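Local atomic coordinates of protein A52 (Vaccinia virus, PDB entry 2VVW), a protein that targets host toll-like receptor signalling complexes to suppress innate immunity, inhibiting NF-kappa-B through IRAK2 and activating p38 through TRAF6. Residues 46-51 with 143-148; 76-81 with 122-127; 98-103 with 139-144. All coordinates share one frame; numbering follows the deposited sequence.

Interaction 1: residues 46-51 with 143-148; sequences NEIKKF and SILQNR
E47 and R148 meet at a slant where helix 43-49 meets helix 135-153, with L145 packed beside E47 CB. E47 can be followed outward. Its CB points at the other helix and sits 3.6 Å from L145 CD2. The chain then bends at chi2 (-58°), and the carboxylate lies beside R148 CB. At the tip, OE1 rests against the aliphatic part of R148, 3.5 Å from R148 CB, so it meets methylenes and not the guanidinium; E47 OE1 and R148 NE remain 5.1 Å apart. OE2 is taken by K50, whose NZ makes a salt bridge to it from the syn side, 29° out of the carboxylate plane.

The link between the two charged side chains is a water. It donates to both the backbone O and OE1 of E47 and accepts from R148 NH1 at 3.0 Å, lying in the guanidinium plane. R148 gets there by running extended from CG to NE, and I144 CG2 lies over one face of its guanidinium, toward the rim. NH1 also reaches the edge of the F51 ring, 3.7 Å from CE1, with ring and guanidinium planes 82° apart. Deeper in, L145 CD2 touches F51 CZ obliquely, and CD1 of the same leucine packs on I48 CG1. M21 and L15 also touch L145, while I24 and Y28 of helix 21-35 cover I48.

The chemistry is thus divided: an apolar part (L145, I48, F51) adjoins a charged part in which E47 and R148 are joined through a single water. The carboxylate, shared between K50 and the water and close to R148, probably stays ionised.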
loop_
_atom_site.group_PDB
_atom_site.type_symbol
_atom_site.label_atom_id
_atom_site.label_comp_id
_atom_site.label_asym_id
_atom_site.label_seq_id
_atom_site.Cartn_x
_atom_site.Cartn_y
_atom_site.Cartn_z
ATOM N N ASN A 46 -5.349 14.899 -6.182
ATOM C CA ASN A 46 -5.496 15.665 -7.430
ATOM C C ASN A 46 -4.531 16.877 -7.517
ATOM O O ASN A 46 -4.065 17.226 -8.607
ATOM C CB ASN A 46 -6.956 16.075 -7.673
ATOM C CG ASN A 46 -7.795 14.954 -8.298
ATOM O OD1 ASN A 46 -7.277 14.047 -8.964
ATOM N ND2 ASN A 46 -9.101 15.024 -8.091
ATOM N N GLU A 47 -4.204 17.490 -6.381
ATOM C CA GLU A 47 -3.183 18.550 -6.362
ATOM C C GLU A 47 -1.782 17.992 -6.579
ATOM O O GLU A 47 -0.978 18.577 -7.328
ATOM C CB GLU A 47 -3.209 19.342 -5.047
ATOM C CG GLU A 47 -4.395 20.260 -4.911
ATOM C CD GLU A 47 -4.492 21.277 -6.045
ATOM O OE1 GLU A 47 -3.460 21.889 -6.385
ATOM O OE2 GLU A 47 -5.601 21.463 -6.590
ATOM N N ILE A 48 -1.489 16.870 -5.930
ATOM C CA ILE A 48 -0.182 16.252 -6.059
ATOM C C ILE A 48 0.032 15.819 -7.514
ATOM O O ILE A 48 1.130 15.952 -8.049
ATOM C CB ILE A 48 0.017 15.085 -5.088
ATOM C CG1 ILE A 48 -0.036 15.587 -3.635
ATOM C CG2 ILE A 48 1.376 14.408 -5.343
ATOM C CD1 ILE A 48 -0.079 14.509 -2.633
ATOM N N LYS A 49 -1.035 15.350 -8.157
ATOM C CA LYS A 49 -0.994 14.945 -9.562
ATOM C C LYS A 49 -0.570 16.092 -10.493
ATOM O O LYS A 49 0.068 15.869 -11.525
ATOM C CB LYS A 49 -2.354 14.375 -9.966
ATOM C CG LYS A 49 -2.408 13.875 -11.397
ATOM C CD LYS A 49 -3.489 12.809 -11.636
ATOM C CE LYS A 49 -4.884 13.373 -11.700
ATOM N NZ LYS A 49 -5.767 12.539 -12.589
ATOM N N LYS A 50 -0.898 17.325 -10.117
ATOM C CA LYS A 50 -0.465 18.480 -10.884
ATOM C C LYS A 50 1.064 18.633 -10.912
ATOM O O LYS A 50 1.585 19.307 -11.793
ATOM C CB LYS A 50 -1.149 19.757 -10.375
ATOM C CG LYS A 50 -2.650 19.739 -10.537
ATOM C CD LYS A 50 -3.270 21.039 -10.075
ATOM C CE LYS A 50 -4.791 20.962 -10.102
ATOM N NZ LYS A 50 -5.405 22.221 -9.608
ATOM N N PHE A 51 1.779 18.016 -9.966
ATOM C CA PHE A 51 3.243 18.041 -9.950
ATOM C C PHE A 51 3.885 17.402 -11.184
ATOM O O PHE A 51 5.076 17.599 -11.426
ATOM C CB PHE A 51 3.824 17.339 -8.710
ATOM C CG PHE A 51 3.495 17.999 -7.382
ATOM C CD1 PHE A 51 2.746 19.163 -7.291
ATOM C CD2 PHE A 51 3.967 17.426 -6.209
ATOM C CE1 PHE A 51 2.475 19.740 -6.059
ATOM C CE2 PHE A 51 3.713 18.008 -4.966
ATOM C CZ PHE A 51 2.967 19.168 -4.894
ATOM N N SER A 143 2.725 23.200 3.087
ATOM C CA SER A 143 2.213 24.566 3.072
ATOM C C SER A 143 1.707 24.989 1.711
ATOM O O SER A 143 0.666 25.615 1.612
ATOM C CB SER A 143 3.279 25.544 3.541
ATOM O OG SER A 143 3.540 25.340 4.909
ATOM N N ILE A 144 2.457 24.648 0.667
ATOM C CA ILE A 144 2.074 24.991 -0.693
ATOM C C ILE A 144 0.779 24.284 -1.058
ATOM O O ILE A 144 -0.131 24.922 -1.592
ATOM C CB ILE A 144 3.216 24.682 -1.700
ATOM C CG1 ILE A 144 4.328 25.726 -1.549
ATOM C CG2 ILE A 144 2.707 24.662 -3.165
ATOM C CD1 ILE A 144 5.573 25.453 -2.389
ATOM N N LEU A 145 0.685 22.990 -0.732
ATOM C CA LEU A 145 -0.503 22.196 -1.052
ATOM C C LEU A 145 -1.723 22.727 -0.323
ATOM O O LEU A 145 -2.794 22.865 -0.905
ATOM C CB LEU A 145 -0.281 20.718 -0.712
ATOM C CG LEU A 145 0.529 19.915 -1.729
ATOM C CD1 LEU A 145 1.016 18.586 -1.139
ATOM C CD2 LEU A 145 -0.305 19.667 -2.992
ATOM N N GLN A 146 -1.542 23.050 0.955
ATOM C CA GLN A 146 -2.606 23.633 1.754
ATOM C C GLN A 146 -3.130 24.916 1.123
ATOM O O GLN A 146 -4.348 25.100 1.022
ATOM C CB GLN A 146 -2.121 23.900 3.175
ATOM C CG GLN A 146 -1.940 22.646 4.022
ATOM C CD GLN A 146 -1.332 22.943 5.392
ATOM O OE1 GLN A 146 -0.464 23.798 5.524
ATOM N NE2 GLN A 146 -1.797 22.239 6.414
ATOM N N ASN A 147 -2.219 25.796 0.707
ATOM C CA ASN A 147 -2.598 27.025 0.003
ATOM C C ASN A 147 -3.413 26.738 -1.246
ATOM O O ASN A 147 -4.424 27.388 -1.497
ATOM C CB ASN A 147 -1.364 27.834 -0.423
ATOM C CG ASN A 147 -0.686 28.520 0.734
ATOM O OD1 ASN A 147 -1.325 28.887 1.717
ATOM N ND2 ASN A 147 0.626 28.698 0.625
ATOM N N ARG A 148 -2.947 25.778 -2.038
ATOM C CA ARG A 148 -3.600 25.454 -3.304
ATOM C C ARG A 148 -4.992 24.879 -3.087
ATOM O O ARG A 148 -5.901 25.136 -3.882
ATOM C CB ARG A 148 -2.741 24.493 -4.119
ATOM C CG ARG A 148 -1.501 25.172 -4.694
ATOM C CD ARG A 148 -0.647 24.238 -5.530
ATOM N NE ARG A 148 0.585 24.904 -5.979
ATOM C CZ ARG A 148 1.525 24.351 -6.748
ATOM N NH1 ARG A 148 1.401 23.113 -7.198
ATOM N NH2 ARG A 148 2.603 25.050 -7.069
HETATM O O HOH W 1 -0.875 21.241 -6.907
#

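Interaction 2: residues 76-81 with 122-127; sequences GADNFI and WKYCLR
A77 and Y124 form the centre of this contact, a CH-pi interaction between two nearly parallel helices whose local axes cross at -21° and come within 10.3 Å. The methyl of A77 stands almost exactly over the middle of the tyrosine ring, its CB 3.4 Å from the centroid of Y124 and only 3° off the ring normal, so all six ring carbons lie at similar distances from it.

The remaining apolar contacts come from I81. Its CG1 meets the Y124 ring at the edge, 3.9 Å from CD1, and CD1 of I81 carries on to R127 CB. Separately, the backbone O of Y124 is flanked by I81 CD1, 3.7 Å from it, and by the edge of the F80 ring.

Polar groups lie on the exposed side: D78 OD1 is 4.2 Å from Y124 CE1, with the carboxylate steeply inclined to the ring. R127 is deposited in two conformers; in the one modelled here Y124 CE1 lies over the guanidinium, an arrangement that remains doubtful.

On the inner side, C106 and V109 of helix 96-115 pack against F80, while A128 and L131 continue the helix 123-132 surface under I81. Beyond R127, I5 of the second subunit packs on it; there K123 also forms salt bridges to D8 and E27 of that subunit.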
loop_
_atom_site.group_PDB
_atom_site.type_symbol
_atom_site.label_atom_id
_atom_site.label_comp_id
_atom_site.label_asym_id
_atom_site.label_seq_id
_atom_site.Cartn_x
_atom_site.Cartn_y
_atom_site.Cartn_z
ATOM N N GLY A 76 16.449 -1.140 -13.939
ATOM C CA GLY A 76 15.711 0.118 -14.057
ATOM C C GLY A 76 15.509 0.911 -12.781
ATOM O O GLY A 76 15.598 2.144 -12.793
ATOM N N ALA A 77 15.210 0.220 -11.683
ATOM C CA ALA A 77 15.002 0.882 -10.396
ATOM C C ALA A 77 16.305 1.485 -9.898
ATOM O O ALA A 77 16.338 2.622 -9.451
ATOM C CB ALA A 77 14.404 -0.098 -9.362
ATOM N N ASP A 78 17.386 0.729 -9.980
ATOM C CA ASP A 78 18.703 1.243 -9.608
ATOM C C ASP A 78 19.176 2.402 -10.493
ATOM O O ASP A 78 19.820 3.342 -10.004
ATOM C CB ASP A 78 19.723 0.114 -9.651
ATOM C CG ASP A 78 19.534 -0.887 -8.529
ATOM O OD1 ASP A 78 19.066 -0.493 -7.436
ATOM O OD2 ASP A 78 19.853 -2.071 -8.753
ATOM N N ASN A 79 18.892 2.314 -11.793
ATOM C CA ASN A 79 19.143 3.428 -12.739
ATOM C C ASN A 79 18.357 4.699 -12.360
ATOM O O ASN A 79 18.865 5.820 -12.452
ATOM C CB ASN A 79 18.772 3.013 -14.176
ATOM C CG ASN A 79 19.681 1.936 -14.737
ATOM O OD1 ASN A 79 20.720 1.610 -14.157
ATOM N ND2 ASN A 79 19.291 1.376 -15.882
ATOM N N PHE A 80 17.105 4.519 -11.939
ATOM C CA PHE A 80 16.303 5.631 -11.453
ATOM C C PHE A 80 16.928 6.299 -10.222
ATOM O O PHE A 80 17.023 7.516 -10.156
ATOM C CB PHE A 80 14.905 5.151 -11.119
ATOM C CG PHE A 80 14.028 6.208 -10.504
ATOM C CD1 PHE A 80 13.664 7.324 -11.221
ATOM C CD2 PHE A 80 13.567 6.073 -9.202
ATOM C CE1 PHE A 80 12.840 8.297 -10.650
ATOM C CE2 PHE A 80 12.757 7.040 -8.634
ATOM C CZ PHE A 80 12.390 8.139 -9.362
ATOM N N ILE A 81 17.345 5.491 -9.252
ATOM C CA ILE A 81 17.969 6.027 -8.030
ATOM C C ILE A 81 19.280 6.763 -8.385
ATOM O O ILE A 81 19.563 7.855 -7.846
ATOM C CB ILE A 81 18.193 4.907 -6.983
ATOM C CG1 ILE A 81 16.845 4.355 -6.454
ATOM C CG2 ILE A 81 19.061 5.377 -5.805
ATOM C CD1 ILE A 81 15.984 5.381 -5.663
ATOM N N TRP A 122 7.326 0.534 -7.030
ATOM C CA TRP A 122 6.800 1.757 -6.428
ATOM C C TRP A 122 7.554 2.086 -5.150
ATOM O O TRP A 122 7.731 3.243 -4.823
ATOM C CB TRP A 122 5.283 1.656 -6.163
ATOM C CG TRP A 122 4.884 0.805 -4.996
ATOM C CD1 TRP A 122 4.654 -0.547 -5.003
ATOM C CD2 TRP A 122 4.645 1.238 -3.660
ATOM N NE1 TRP A 122 4.297 -0.980 -3.756
ATOM C CE2 TRP A 122 4.281 0.091 -2.906
ATOM C CE3 TRP A 122 4.720 2.474 -3.013
ATOM C CZ2 TRP A 122 4.007 0.146 -1.539
ATOM C CZ3 TRP A 122 4.448 2.525 -1.649
ATOM C CH2 TRP A 122 4.090 1.363 -0.932
ATOM N N LYS A 123 8.017 1.068 -4.437
ATOM C CA LYS A 123 8.808 1.297 -3.207
ATOM C C LYS A 123 10.044 2.168 -3.448
ATOM O O LYS A 123 10.529 2.857 -2.530
ATOM C CB LYS A 123 9.241 -0.029 -2.620
ATOM C CG LYS A 123 8.103 -0.942 -2.140
ATOM C CD LYS A 123 7.435 -0.433 -0.888
ATOM C CE LYS A 123 6.646 -1.555 -0.185
ATOM N NZ LYS A 123 7.458 -2.775 0.156
ATOM N N TYR A 124 10.586 2.121 -4.661
ATOM C CA TYR A 124 11.767 2.936 -4.991
ATOM C C TYR A 124 11.453 4.440 -5.027
ATOM O O TYR A 124 12.346 5.255 -4.825
ATOM C CB TYR A 124 12.394 2.489 -6.321
ATOM C CG TYR A 124 13.200 1.237 -6.173
ATOM C CD1 TYR A 124 14.560 1.304 -5.912
ATOM C CD2 TYR A 124 12.597 -0.024 -6.244
ATOM C CE1 TYR A 124 15.318 0.157 -5.759
ATOM C CE2 TYR A 124 13.348 -1.181 -6.082
ATOM C CZ TYR A 124 14.708 -1.084 -5.845
ATOM O OH TYR A 124 15.469 -2.219 -5.679
ATOM N N CYS A 125 10.200 4.802 -5.329
ATOM C CA CYS A 125 9.770 6.195 -5.206
ATOM C C CYS A 125 10.004 6.716 -3.792
ATOM O O CYS A 125 10.453 7.839 -3.618
ATOM C CB CYS A 125 8.313 6.355 -5.581
ATOM S SG CYS A 125 7.944 5.798 -7.247
ATOM N N LEU A 126 9.723 5.895 -2.786
ATOM C CA LEU A 126 9.904 6.320 -1.399
ATOM C C LEU A 126 11.372 6.481 -1.097
ATOM O O LEU A 126 11.762 7.433 -0.395
ATOM C CB LEU A 126 9.292 5.332 -0.394
ATOM C CG LEU A 126 7.892 4.781 -0.692
ATOM C CD1 LEU A 126 7.454 3.733 0.361
ATOM C CD2 LEU A 126 6.912 5.910 -0.801
ATOM N N ARG A 127 12.196 5.547 -1.585
ATOM C CA ARG A 127 13.647 5.642 -1.360
ATOM C C ARG A 127 14.158 6.941 -1.981
ATOM O O ARG A 127 14.943 7.644 -1.390
ATOM C CB ARG A 127 14.383 4.426 -1.951
ATOM C CG ARG A 127 15.840 4.300 -1.515
ATOM C CD ARG A 127 16.561 3.099 -2.140
ATOM N NE ARG A 127 15.879 1.817 -1.951
ATOM C CZ ARG A 127 16.409 0.630 -2.267
ATOM N NH1 ARG A 127 17.634 0.548 -2.777
ATOM N NH2 ARG A 127 15.717 -0.487 -2.070
#

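Interaction 3: residues 98-103 with 139-144; sequences DCISMI and DKIKSI
This is a wholly apolar helix-helix contact in the interior, made where helix 135-153 passes steeply across the start of helix 96-115. The local axes cross at -80° and approach to 10.6 Å, and I100 and I141 have the nearest CA atoms. I141 does most of the work. Its CD1 reaches I103 CD1 tip to tip at 3.8 Å and also touches C99 CB, so the one methyl is held by residues a helical turn apart. Further back, the I141 and I100 side chains run antiparallel past each other, I141 CG1 to I100 CG1 4.1 Å.

A52 has a Bcl-2-like fold, an all-helical bundle, and helix 96-115 is buried in it here: F51 packs on I100 and I103, I129 of helix 123-132 reaches I103, and I133 from the loop leading to helix 135-153 covers C99, I103 and I141. Toward the outer end, I100 CD1 meets I144 CD1 obliquely at 3.9 Å. With chi1 near -72° and chi2 near 167°, I100 has CG1 anti to its carbonyl carbon and CD1 extended beyond it, which carries the methyl out to I144; V96 and Y97 also pack on I144.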
loop_
_atom_site.group_PDB
_atom_site.type_symbol
_atom_site.label_atom_id
_atom_site.label_comp_id
_atom_site.label_asym_id
_atom_site.label_seq_id
_atom_site.Cartn_x
_atom_site.Cartn_y
_atom_site.Cartn_z
ATOM N N ASP A 98 12.115 22.308 -6.827
ATOM C CA ASP A 98 12.880 21.127 -7.258
ATOM C C ASP A 98 12.289 19.847 -6.655
ATOM O O ASP A 98 12.122 18.832 -7.339
ATOM C CB ASP A 98 14.353 21.244 -6.852
ATOM C CG ASP A 98 15.062 22.385 -7.544
ATOM O OD1 ASP A 98 14.880 22.546 -8.774
ATOM O OD2 ASP A 98 15.809 23.107 -6.854
ATOM N N CYS A 99 11.977 19.891 -5.365
ATOM C CA CYS A 99 11.378 18.747 -4.705
ATOM C C CYS A 99 9.970 18.432 -5.235
ATOM O O CYS A 99 9.605 17.281 -5.341
ATOM C CB CYS A 99 11.319 18.973 -3.216
ATOM S SG CYS A 99 12.906 19.252 -2.456
ATOM N N ILE A 100 9.174 19.451 -5.527
ATOM C CA ILE A 100 7.870 19.244 -6.151
ATOM C C ILE A 100 8.024 18.553 -7.518
ATOM O O ILE A 100 7.324 17.585 -7.827
ATOM C CB ILE A 100 7.118 20.581 -6.297
ATOM C CG1 ILE A 100 6.638 21.058 -4.911
ATOM C CG2 ILE A 100 5.964 20.454 -7.283
ATOM C CD1 ILE A 100 6.140 22.516 -4.855
ATOM N N SER A 101 8.938 19.043 -8.348
ATOM C CA SER A 101 9.160 18.430 -9.674
ATOM C C SER A 101 9.593 16.972 -9.516
ATOM O O SER A 101 9.206 16.093 -10.282
ATOM C CB SER A 101 10.237 19.178 -10.468
ATOM O OG SER A 101 9.846 20.494 -10.820
ATOM N N MET A 102 10.417 16.726 -8.513
ATOM C CA MET A 102 10.910 15.394 -8.254
ATOM C C MET A 102 9.781 14.443 -7.845
ATOM O O MET A 102 9.782 13.278 -8.246
ATOM C CB MET A 102 12.007 15.468 -7.207
ATOM C CG MET A 102 12.668 14.167 -6.940
ATOM S SD MET A 102 11.875 13.402 -5.523
ATOM C CE MET A 102 12.653 11.777 -5.620
ATOM N N ILE A 103 8.799 14.938 -7.091
ATOM C CA ILE A 103 7.646 14.119 -6.725
ATOM C C ILE A 103 6.876 13.769 -7.998
ATOM O O ILE A 103 6.499 12.618 -8.211
ATOM C CB ILE A 103 6.733 14.827 -5.704
ATOM C CG1 ILE A 103 7.361 14.806 -4.308
ATOM C CG2 ILE A 103 5.366 14.170 -5.628
ATOM C CD1 ILE A 103 6.714 15.829 -3.332
ATOM N N ASP A 139 7.779 19.993 4.893
ATOM C CA ASP A 139 6.988 21.074 5.507
ATOM C C ASP A 139 6.586 22.156 4.501
ATOM O O ASP A 139 5.456 22.646 4.515
ATOM C CB ASP A 139 7.765 21.754 6.641
ATOM C CG ASP A 139 7.871 20.903 7.893
ATOM O OD1 ASP A 139 7.002 20.040 8.117
ATOM O OD2 ASP A 139 8.828 21.117 8.684
ATOM N N LYS A 140 7.523 22.567 3.659
ATOM C CA LYS A 140 7.253 23.624 2.676
ATOM C C LYS A 140 6.280 23.148 1.605
ATOM O O LYS A 140 5.379 23.897 1.190
ATOM C CB LYS A 140 8.558 24.112 2.037
ATOM C CG LYS A 140 9.472 24.833 3.042
ATOM C CD LYS A 140 10.785 25.300 2.415
ATOM C CE LYS A 140 10.714 26.771 2.009
ATOM N NZ LYS A 140 10.663 27.699 3.194
ATOM N N ILE A 141 6.443 21.897 1.180
ATOM C CA ILE A 141 5.537 21.312 0.190
ATOM C C ILE A 141 4.104 21.280 0.736
ATOM O O ILE A 141 3.141 21.608 0.023
ATOM C CB ILE A 141 5.969 19.887 -0.206
ATOM C CG1 ILE A 141 7.273 19.909 -1.032
ATOM C CG2 ILE A 141 4.879 19.206 -1.033
ATOM C CD1 ILE A 141 8.049 18.579 -1.025
ATOM N N LYS A 142 3.981 20.876 2.001
ATOM C CA LYS A 142 2.690 20.802 2.699
ATOM C C LYS A 142 1.985 22.159 2.712
ATOM O O LYS A 142 0.810 22.256 2.367
ATOM C CB LYS A 142 2.895 20.296 4.130
ATOM C CG LYS A 142 1.619 19.852 4.820
ATOM C CD LYS A 142 1.862 19.570 6.293
ATOM C CE LYS A 142 0.623 19.003 6.948
ATOM N NZ LYS A 142 0.896 18.577 8.330
ATOM N N SER A 143 2.725 23.200 3.087
ATOM C CA SER A 143 2.213 24.566 3.072
ATOM C C SER A 143 1.707 24.989 1.711
ATOM O O SER A 143 0.666 25.615 1.612
ATOM C CB SER A 143 3.279 25.544 3.541
ATOM O OG SER A 143 3.540 25.340 4.909
ATOM N N ILE A 144 2.457 24.648 0.667
ATOM C CA ILE A 144 2.074 24.991 -0.693
ATOM C C ILE A 144 0.779 24.284 -1.058
ATOM O O ILE A 144 -0.131 24.922 -1.592
ATOM C CB ILE A 144 3.216 24.682 -1.700
ATOM C CG1 ILE A 144 4.328 25.726 -1.549
ATOM C CG2 ILE A 144 2.707 24.662 -3.165
ATOM C CD1 ILE A 144 5.573 25.453 -2.389
#

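Interactions 1 and 3 are neighbours, their centres 8 Å apart: both use helix 135-153, share S143 and I144, and touch directly where F51 CD1 lies 3.5 Å from I100 CG2. Together they join helix 43-49 with the adjoining F51, and helix 96-115, to that one helix, both as buried contacts. Interaction 3 is apolar throughout, whereas interaction 1 adds a water and charged groups at its edge. Interaction 2 lies on the opposite side of the chain's centre, 23 Å from interaction 1 and 19 Å from interaction 3, centre to centre. Only partly buried, it pairs helices 76-90 and 123-132 around an aromatic face and is the one contact reached by the second subunit.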